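PDB 2QGY: enolase from the environmental genome shotgun sequencing of the Sargasso Sea, which is of unknown function but binds magnesium and, as a member of the enolase superfamily, probably abstracts the alpha proton of a carboxylate substrate. Local coordinates for residues I20-L25 / T33-I38; W50-S55 / S306-A311; L119-L124 / K356-G361. All blocks are in the same frame, centred on the assembly; numbering follows the deposited sequence.

Contact 1 (I20-L25 / T33-I38); sequences ITDNHL and TKKFII
Thr21 and Phe36 close the mouth of the loop that joins the first two strands of the capping domain, a loop between antiparallel strands that in enolase-superfamily relatives reaches over the active site. Ile20 and Ile37 form a non-hydrogen-bonded pair, their CG1 branches 4.3 Å apart on one face of the sheet. Beyond them Thr21 N donates to Phe36 O, and Phe36 N answers not to a carbonyl but to Thr21 OG1, at 2.8 Å and 162°. The hydroxyl can take this bond because chi1 (61°) sets it between its own backbone N and carbonyl carbon. Beyond this pair side chains carry most of the bonds. Asn23 uses both ends of its amide: ND2 reaches Thr33 O at 2.9 Å, nearly straight (171°) and flat in the amide plane, while OD1 accepts from Lys35 NZ at 2.8 Å. Lys35 gets there by a bend at its last torsion, after its CB has passed 3.1 Å from Thr21 O, a buried carbonyl with no polar partner in the model. At the far end the backbones bond again, Thr33 N to His24 O, and His24 N binds Thr33 OG1. One water bridges four atoms: it accepts from both threonine hydroxyls and donates to Asp22 O and Lys34 O. Around this, strand 373-379 pairs with 13-21, strand 48-53 flanks 37-43, and helix 60-74 meets the face carrying Ile20 and Ile37.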
loop_
_atom_site.group_PDB
_atom_site.type_symbol
_atom_site.label_atom_id
_atom_site.label_comp_id
_atom_site.label_asym_id
_atom_site.label_seq_id
_atom_site.Cartn_x
_atom_site.Cartn_y
_atom_site.Cartn_z
ATOM N N ILE A 20 -16.615 12.889 2.484
ATOM C CA ILE A 20 -16.748 11.549 1.911
ATOM C C ILE A 20 -18.206 11.358 1.522
ATOM O O ILE A 20 -19.099 11.380 2.388
ATOM C CB ILE A 20 -16.350 10.475 2.943
ATOM C CG1 ILE A 20 -14.909 10.717 3.422
ATOM C CG2 ILE A 20 -16.624 9.051 2.375
ATOM C CD1 ILE A 20 -14.434 9.686 4.471
ATOM N N THR A 21 -18.470 11.215 0.226
ATOM C CA THR A 21 -19.852 11.111 -0.217
ATOM C C THR A 21 -20.455 9.747 0.180
ATOM O O THR A 21 -19.750 8.742 0.266
ATOM C CB THR A 21 -20.035 11.416 -1.728
ATOM O OG1 THR A 21 -19.288 10.473 -2.530
ATOM C CG2 THR A 21 -19.532 12.840 -2.039
ATOM N N ASP A 22 -21.760 9.719 0.437
ATOM C CA ASP A 22 -22.435 8.443 0.649
ATOM C C ASP A 22 -22.569 7.761 -0.701
ATOM O O ASP A 22 -22.408 8.391 -1.739
ATOM C CB ASP A 22 -23.837 8.660 1.230
ATOM C CG ASP A 22 -24.313 7.474 2.074
ATOM O OD1 ASP A 22 -23.665 6.395 2.074
ATOM O OD2 ASP A 22 -25.342 7.649 2.748
ATOM N N ASN A 23 -22.878 6.467 -0.700
ATOM C CA ASN A 23 -23.281 5.828 -1.924
ATOM C C ASN A 23 -24.631 6.398 -2.328
ATOM O O ASN A 23 -25.490 6.632 -1.482
ATOM C CB ASN A 23 -23.402 4.308 -1.727
ATOM C CG ASN A 23 -22.122 3.693 -1.191
ATOM O OD1 ASN A 23 -22.019 3.374 -0.002
ATOM N ND2 ASN A 23 -21.139 3.516 -2.071
ATOM N N HIS A 24 -24.796 6.615 -3.613
ATOM C CA HIS A 24 -26.035 7.129 -4.184
ATOM C C HIS A 24 -26.354 6.305 -5.430
ATOM O O HIS A 24 -25.508 5.531 -5.878
ATOM C CB HIS A 24 -25.885 8.633 -4.453
ATOM C CG HIS A 24 -25.759 9.453 -3.191
ATOM N ND1 HIS A 24 -26.830 9.695 -2.351
ATOM C CD2 HIS A 24 -24.695 10.089 -2.631
ATOM C CE1 HIS A 24 -26.434 10.441 -1.333
ATOM N NE2 HIS A 24 -25.142 10.690 -1.479
ATOM N N LEU A 25 -27.554 6.419 -5.978
ATOM C CA LEU A 25 -27.830 5.729 -7.241
ATOM C C LEU A 25 -27.210 6.571 -8.344
ATOM O O LEU A 25 -27.307 7.794 -8.318
ATOM C CB LEU A 25 -29.331 5.557 -7.488
ATOM C CG LEU A 25 -30.005 4.495 -6.637
ATOM C CD1 LEU A 25 -31.500 4.498 -6.957
ATOM C CD2 LEU A 25 -29.399 3.124 -6.957
ATOM N N THR A 33 -23.108 4.662 -6.914
ATOM C CA THR A 33 -21.833 5.367 -6.950
ATOM C C THR A 33 -21.002 4.900 -5.768
ATOM O O THR A 33 -21.538 4.570 -4.714
ATOM C CB THR A 33 -22.036 6.876 -6.865
ATOM O OG1 THR A 33 -22.658 7.176 -5.607
ATOM C CG2 THR A 33 -22.923 7.324 -8.032
ATOM N N LYS A 34 -19.680 4.835 -5.944
ATOM C CA LYS A 34 -18.817 4.527 -4.802
ATOM C C LYS A 34 -18.786 5.779 -3.932
ATOM O O LYS A 34 -19.186 6.856 -4.388
ATOM C CB LYS A 34 -17.394 4.156 -5.281
ATOM C CG LYS A 34 -16.775 5.191 -6.174
ATOM C CD LYS A 34 -15.347 4.866 -6.717
ATOM C CE LYS A 34 -14.407 4.465 -5.600
ATOM N NZ LYS A 34 -12.961 4.610 -5.951
ATOM N N LYS A 35 -18.312 5.653 -2.697
ATOM C CA LYS A 35 -18.055 6.826 -1.856
ATOM C C LYS A 35 -16.833 7.572 -2.438
ATOM O O LYS A 35 -15.802 6.943 -2.766
ATOM C CB LYS A 35 -17.793 6.419 -0.407
ATOM C CG LYS A 35 -18.905 5.588 0.212
ATOM C CD LYS A 35 -18.729 5.465 1.726
ATOM C CE LYS A 35 -19.876 4.680 2.394
ATOM N NZ LYS A 35 -19.997 3.289 1.887
ATOM N N PHE A 36 -16.947 8.891 -2.621
ATOM C CA PHE A 36 -15.811 9.691 -3.101
ATOM C C PHE A 36 -15.214 10.464 -1.917
ATOM O O PHE A 36 -15.916 10.739 -0.955
ATOM C CB PHE A 36 -16.283 10.666 -4.192
ATOM C CG PHE A 36 -17.034 10.000 -5.324
ATOM C CD1 PHE A 36 -16.446 8.982 -6.060
ATOM C CD2 PHE A 36 -18.318 10.415 -5.669
ATOM C CE1 PHE A 36 -17.129 8.394 -7.152
ATOM C CE2 PHE A 36 -18.998 9.841 -6.732
ATOM C CZ PHE A 36 -18.410 8.823 -7.471
ATOM N N ILE A 37 -13.933 10.809 -2.022
ATOM C CA ILE A 37 -13.219 11.575 -1.015
ATOM C C ILE A 37 -12.708 12.805 -1.740
ATOM O O ILE A 37 -11.783 12.724 -2.526
ATOM C CB ILE A 37 -12.025 10.778 -0.443
ATOM C CG1 ILE A 37 -12.518 9.432 0.124
ATOM C CG2 ILE A 37 -11.227 11.653 0.565
ATOM C CD1 ILE A 37 -11.365 8.433 0.502
ATOM N N ILE A 38 -13.325 13.938 -1.452
ATOM C CA ILE A 38 -12.988 15.192 -2.119
ATOM C C ILE A 38 -12.507 16.161 -1.045
ATOM O O ILE A 38 -13.102 16.217 0.015
ATOM C CB ILE A 38 -14.208 15.730 -2.838
ATOM C CG1 ILE A 38 -14.578 14.740 -3.968
ATOM C CG2 ILE A 38 -13.905 17.107 -3.407
ATOM C CD1 ILE A 38 -15.806 15.088 -4.739
HETATM O O HOH W 1 -21.005 8.754 -3.912
HETATM O O HOH W 2 -18.307 2.610 -1.894
#

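Contact 2 (W50-S55 / S306-A311); sequences WGEAFS and SMSVSA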
loop_
_atom_site.group_PDB
_atom_site.type_symbol
_atom_site.label_atom_id
_atom_site.label_comp_id
_atom_site.label_asym_id
_atom_site.label_seq_id
_atom_site.Cartn_x
_atom_site.Cartn_y
_atom_site.Cartn_z
ATOM N N TRP A 50 -8.644 22.294 -4.859
ATOM C CA TRP A 50 -9.452 21.086 -4.763
ATOM C C TRP A 50 -8.651 19.847 -5.159
ATOM O O TRP A 50 -7.899 19.879 -6.146
ATOM C CB TRP A 50 -10.653 21.196 -5.683
ATOM C CG TRP A 50 -11.651 22.193 -5.228
ATOM C CD1 TRP A 50 -11.693 23.525 -5.539
ATOM C CD2 TRP A 50 -12.779 21.930 -4.395
ATOM N NE1 TRP A 50 -12.783 24.118 -4.927
ATOM C CE2 TRP A 50 -13.466 23.158 -4.221
ATOM C CE3 TRP A 50 -13.274 20.770 -3.764
ATOM C CZ2 TRP A 50 -14.644 23.259 -3.447
ATOM C CZ3 TRP A 50 -14.437 20.863 -2.987
ATOM C CH2 TRP A 50 -15.105 22.112 -2.827
ATOM N N GLY A 51 -8.850 18.777 -4.386
ATOM C CA GLY A 51 -8.196 17.478 -4.605
ATOM C C GLY A 51 -9.235 16.384 -4.438
ATOM O O GLY A 51 -10.341 16.603 -3.924
ATOM N N GLU A 52 -8.869 15.189 -4.877
ATOM C CA GLU A 52 -9.724 14.027 -4.738
ATOM C C GLU A 52 -8.802 12.828 -4.578
ATOM O O GLU A 52 -7.787 12.761 -5.257
ATOM C CB GLU A 52 -10.610 13.851 -5.973
ATOM C CG GLU A 52 -11.583 12.654 -5.822
ATOM C CD GLU A 52 -12.774 12.626 -6.773
ATOM O OE1 GLU A 52 -12.994 13.564 -7.601
ATOM O OE2 GLU A 52 -13.520 11.617 -6.692
ATOM N N ALA A 53 -9.106 11.951 -3.619
ATOM C CA ALA A 53 -8.334 10.728 -3.362
ATOM C C ALA A 53 -9.077 9.553 -3.958
ATOM O O ALA A 53 -10.320 9.519 -3.920
ATOM C CB ALA A 53 -8.195 10.470 -1.849
ATOM N N PHE A 54 -8.319 8.591 -4.482
ATOM C CA PHE A 54 -8.944 7.368 -4.946
ATOM C C PHE A 54 -9.466 6.596 -3.728
ATOM O O PHE A 54 -8.699 6.178 -2.879
ATOM C CB PHE A 54 -7.987 6.536 -5.794
ATOM C CG PHE A 54 -8.550 5.209 -6.128
ATOM C CD1 PHE A 54 -9.528 5.105 -7.094
ATOM C CD2 PHE A 54 -8.168 4.094 -5.419
ATOM C CE1 PHE A 54 -10.091 3.881 -7.411
ATOM C CE2 PHE A 54 -8.742 2.825 -5.714
ATOM C CZ PHE A 54 -9.706 2.740 -6.700
ATOM N N SER A 55 -10.774 6.420 -3.635
ATOM C CA SER A 55 -11.353 5.839 -2.409
ATOM C C SER A 55 -11.481 4.331 -2.498
ATOM O O SER A 55 -11.669 3.782 -3.580
ATOM C CB SER A 55 -12.720 6.460 -2.085
ATOM O OG SER A 55 -13.640 6.064 -3.059
ATOM N N SER A 306 -14.987 10.434 -8.724
ATOM C CA SER A 306 -16.032 11.354 -9.230
ATOM C C SER A 306 -15.647 11.898 -10.588
ATOM O O SER A 306 -14.482 11.916 -10.947
ATOM C CB SER A 306 -16.263 12.515 -8.293
ATOM O OG SER A 306 -15.422 13.615 -8.630
ATOM N N MET A 307 -16.640 12.366 -11.338
ATOM C CA MET A 307 -16.348 12.990 -12.624
ATOM C C MET A 307 -16.151 14.500 -12.461
ATOM O O MET A 307 -16.276 15.263 -13.436
ATOM C CB MET A 307 -17.419 12.644 -13.700
ATOM C CG MET A 307 -17.470 11.151 -14.191
ATOM S SD MET A 307 -15.978 10.659 -15.092
ATOM C CE MET A 307 -15.087 9.774 -13.802
ATOM N N SER A 308 -15.808 14.929 -11.238
ATOM C CA SER A 308 -15.519 16.318 -10.947
ATOM C C SER A 308 -14.005 16.529 -10.839
ATOM O O SER A 308 -13.333 16.664 -11.872
ATOM C CB SER A 308 -16.298 16.797 -9.693
ATOM O OG SER A 308 -15.912 16.151 -8.468
ATOM N N VAL A 309 -13.465 16.510 -9.627
ATOM C CA VAL A 309 -12.048 16.898 -9.381
ATOM C C VAL A 309 -11.058 15.908 -10.036
ATOM O O VAL A 309 -10.185 16.309 -10.817
ATOM C CB VAL A 309 -11.746 17.060 -7.852
ATOM C CG1 VAL A 309 -10.327 17.481 -7.631
ATOM C CG2 VAL A 309 -12.688 18.111 -7.219
ATOM N N SER A 310 -11.214 14.626 -9.747
ATOM C CA SER A 310 -10.371 13.590 -10.395
ATOM C C SER A 310 -10.444 13.641 -11.919
ATOM O O SER A 310 -9.399 13.597 -12.593
ATOM C CB SER A 310 -10.770 12.202 -9.935
ATOM O OG SER A 310 -10.493 12.021 -8.567
ATOM N N ALA A 311 -11.650 13.726 -12.474
ATOM C CA ALA A 311 -11.757 13.775 -13.946
ATOM C C ALA A 311 -11.027 14.994 -14.513
ATOM O O ALA A 311 -10.345 14.892 -15.539
ATOM C CB ALA A 311 -13.239 13.702 -14.443
#
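Glu52 points its carboxylate straight at the turn Ser306-Ser308 and the first residues of the helix behind it. CG lies anti to the backbone N (chi1 -177°) and the chain stays extended, which carries the carboxylate across from the strand to the opposing backbone. Both oxygens are then held on their syn sides by one residue: Ser306 OG donates to Glu52 OE1 at 2.6 Å and Ser306 N to Glu52 OE2 at 2.8 Å. A third donor, Ser310 N, comes to Glu52 OE1 from above the carboxylate plane, 3.0 Å away and almost straight at 168°. Two donors nearer the plane and one above it fix the rotation of this buried group, and the nearby start of the helix would be expected to stabilise a negative charge there. Ser306 OG is itself oriented from behind, for it accepts from Ser308 N in an ST turn and from Ser308 OG at 2.6 Å. Here the capping-domain sheet's outermost strand within this chain meets the N-terminal end of helix 309-320 of the barrel domain. Ser310 OG lies alongside the Glu52 chain, 3.0 Å from Glu52 CG, but bonds to Ser277 OG, which also bonds to Glu52 O. Next to the carboxylate, Val309 splits its branches: CG1 rests 3.5 Å from Gly51 C, and CG2 touches Trp50 CB at 4.0 Å, while the indole turns away to pack against Trp19.

Contact 3 (L119-L124 / K356-G361); sequences LKNLPL and KSAGLG
Pro123 and Gly359 form a single backbone bridge: Gly359 N donates to Leu122 O at 2.8 Å, and Leu124 N returns a bond to Gly359 O at 3.0 Å. The bridge follows a Schellman motif, with Asn121 as its C-prime residue at positive phi, which ends helix 99-120 of the capping domain. Across from it, Ala358 to Gly361 make a type II' turn with Gly359 in its second position, closed by Gly361 N to Ala358 O. The contact thus fastens the chain leaving the last long helix of the capping domain to the loop that follows strand 351-354. Between the two bonds Pro123 CB sits 3.2 Å from Ser357 O, and the rest of its ring approaches Lys356 O. Asn121 OD1 comes within 3.9 Å of Ala358 CB. Leu360 N is bound by Asp114 of the same capping-domain helix, and Leu360 O by Ser312 of helix 309-320, so the turn is gripped from both domains. His316 of the latter helix packs against Pro123, Leu124 and Leu360. With its CG anti to the backbone N (chi1 173°), Leu124 runs side by side with Leu360, both side chains pointing the same way, and the closest approach between them is from methyl to methyl, Leu124 CD2 to Leu360 CD2 at 3.5 Å.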
loop_
_atom_site.group_PDB
_atom_site.type_symbol
_atom_site.label_atom_id
_atom_site.label_comp_id
_atom_site.label_asym_id
_atom_site.label_seq_id
_atom_site.Cartn_x
_atom_site.Cartn_y
_atom_site.Cartn_z
ATOM N N LEU A 119 -2.583 30.683 -8.686
ATOM C CA LEU A 119 -1.554 31.703 -8.451
ATOM C C LEU A 119 -0.928 32.260 -9.745
ATOM O O LEU A 119 -0.544 33.441 -9.815
ATOM C CB LEU A 119 -0.493 31.158 -7.503
ATOM C CG LEU A 119 -0.961 30.935 -6.064
ATOM C CD1 LEU A 119 0.073 30.180 -5.283
ATOM C CD2 LEU A 119 -1.257 32.285 -5.372
ATOM N N LYS A 120 -0.824 31.411 -10.760
ATOM C CA LYS A 120 -0.329 31.810 -12.082
ATOM C C LYS A 120 -1.447 32.270 -13.023
ATOM O O LYS A 120 -1.185 32.718 -14.139
ATOM C CB LYS A 120 0.403 30.628 -12.719
ATOM C CG LYS A 120 1.693 30.265 -12.030
ATOM C CD LYS A 120 2.919 30.868 -12.733
ATOM C CE LYS A 120 3.070 30.323 -14.157
ATOM N NZ LYS A 120 4.475 30.390 -14.676
ATOM N N ASN A 121 -2.690 32.157 -12.581
ATOM C CA ASN A 121 -3.867 32.388 -13.434
ATOM C C ASN A 121 -3.828 31.600 -14.740
ATOM O O ASN A 121 -4.098 32.126 -15.834
ATOM C CB ASN A 121 -4.125 33.888 -13.694
ATOM C CG ASN A 121 -5.526 34.152 -14.226
ATOM O OD1 ASN A 121 -6.506 33.540 -13.768
ATOM N ND2 ASN A 121 -5.635 35.066 -15.198
ATOM N N LEU A 122 -3.492 30.324 -14.626
ATOM C CA LEU A 122 -3.404 29.467 -15.787
ATOM C C LEU A 122 -4.094 28.127 -15.541
ATOM O O LEU A 122 -4.015 27.593 -14.441
ATOM C CB LEU A 122 -1.931 29.218 -16.145
ATOM C CG LEU A 122 -1.119 30.319 -16.851
ATOM C CD1 LEU A 122 0.315 29.841 -17.022
ATOM C CD2 LEU A 122 -1.718 30.660 -18.200
ATOM N N PRO A 123 -4.735 27.567 -16.579
ATOM C CA PRO A 123 -5.223 26.194 -16.402
ATOM C C PRO A 123 -4.064 25.237 -16.143
ATOM O O PRO A 123 -2.937 25.490 -16.568
ATOM C CB PRO A 123 -5.920 25.871 -17.720
ATOM C CG PRO A 123 -5.531 26.945 -18.684
ATOM C CD PRO A 123 -5.031 28.114 -17.916
ATOM N N LEU A 124 -4.348 24.140 -15.444
ATOM C CA LEU A 124 -3.284 23.227 -15.026
ATOM C C LEU A 124 -2.450 22.718 -16.216
ATOM O O LEU A 124 -1.205 22.628 -16.138
ATOM C CB LEU A 124 -3.890 22.058 -14.248
ATOM C CG LEU A 124 -2.928 20.934 -13.882
ATOM C CD1 LEU A 124 -1.701 21.469 -13.118
ATOM C CD2 LEU A 124 -3.687 19.905 -13.066
ATOM N N LYS A 356 -10.941 26.653 -19.989
ATOM C CA LYS A 356 -9.752 27.467 -19.928
ATOM C C LYS A 356 -9.601 28.170 -18.568
ATOM O O LYS A 356 -8.778 29.069 -18.435
ATOM C CB LYS A 356 -9.798 28.471 -21.100
ATOM C CG LYS A 356 -8.934 29.734 -20.972
ATOM C CD LYS A 356 -9.304 30.780 -22.049
ATOM C CE LYS A 356 -8.670 32.147 -21.763
ATOM N NZ LYS A 356 -8.832 33.036 -22.955
ATOM N N SER A 357 -10.369 27.745 -17.561
ATOM C CA SER A 357 -10.304 28.368 -16.229
ATOM C C SER A 357 -8.988 28.016 -15.539
ATOM O O SER A 357 -8.330 27.032 -15.896
ATOM C CB SER A 357 -11.489 27.928 -15.348
ATOM O OG SER A 357 -12.712 28.252 -15.985
ATOM N N ALA A 358 -8.613 28.812 -14.547
ATOM C CA ALA A 358 -7.381 28.589 -13.823
ATOM C C ALA A 358 -7.398 27.246 -13.060
ATOM O O ALA A 358 -8.451 26.811 -12.571
ATOM C CB ALA A 358 -7.118 29.753 -12.862
ATOM N N GLY A 359 -6.218 26.629 -12.945
ATOM C CA GLY A 359 -6.058 25.361 -12.211
ATOM C C GLY A 359 -6.945 24.288 -12.805
ATOM O O GLY A 359 -6.941 24.088 -14.004
ATOM N N LEU A 360 -7.733 23.611 -11.967
ATOM C CA LEU A 360 -8.627 22.558 -12.438
ATOM C C LEU A 360 -10.001 23.066 -12.819
ATOM O O LEU A 360 -10.868 22.288 -13.244
ATOM C CB LEU A 360 -8.827 21.509 -11.328
ATOM C CG LEU A 360 -7.562 20.842 -10.809
ATOM C CD1 LEU A 360 -7.933 20.064 -9.507
ATOM C CD2 LEU A 360 -7.016 19.909 -11.897
ATOM N N GLY A 361 -10.242 24.354 -12.611
ATOM C CA GLY A 361 -11.516 24.930 -13.052
ATOM C C GLY A 361 -12.712 24.439 -12.253
ATOM O O GLY A 361 -13.840 24.447 -12.754
#

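In the fold
From the N terminus, contact 1 comes first and is the most local: it closes the loop between strands 13-21 and 37-43, with seven residues between its segments, before either of the others opens. The chain turns back through strand 48-53, where contact 2 opens, and contact 3 opens at the end of helix 99-120. Both return only after most of the barrel has been threaded, contact 2 at the start of helix 309-320 and contact 3 in the loop after strand 351-354, so the two cross. Each ties the capping domain to the barrel domain. Lys34 NZ binds Ser55 O, linking contacts 1 and 2, while Leu360 packs on Trp50 and Val309, linking 2 and 3.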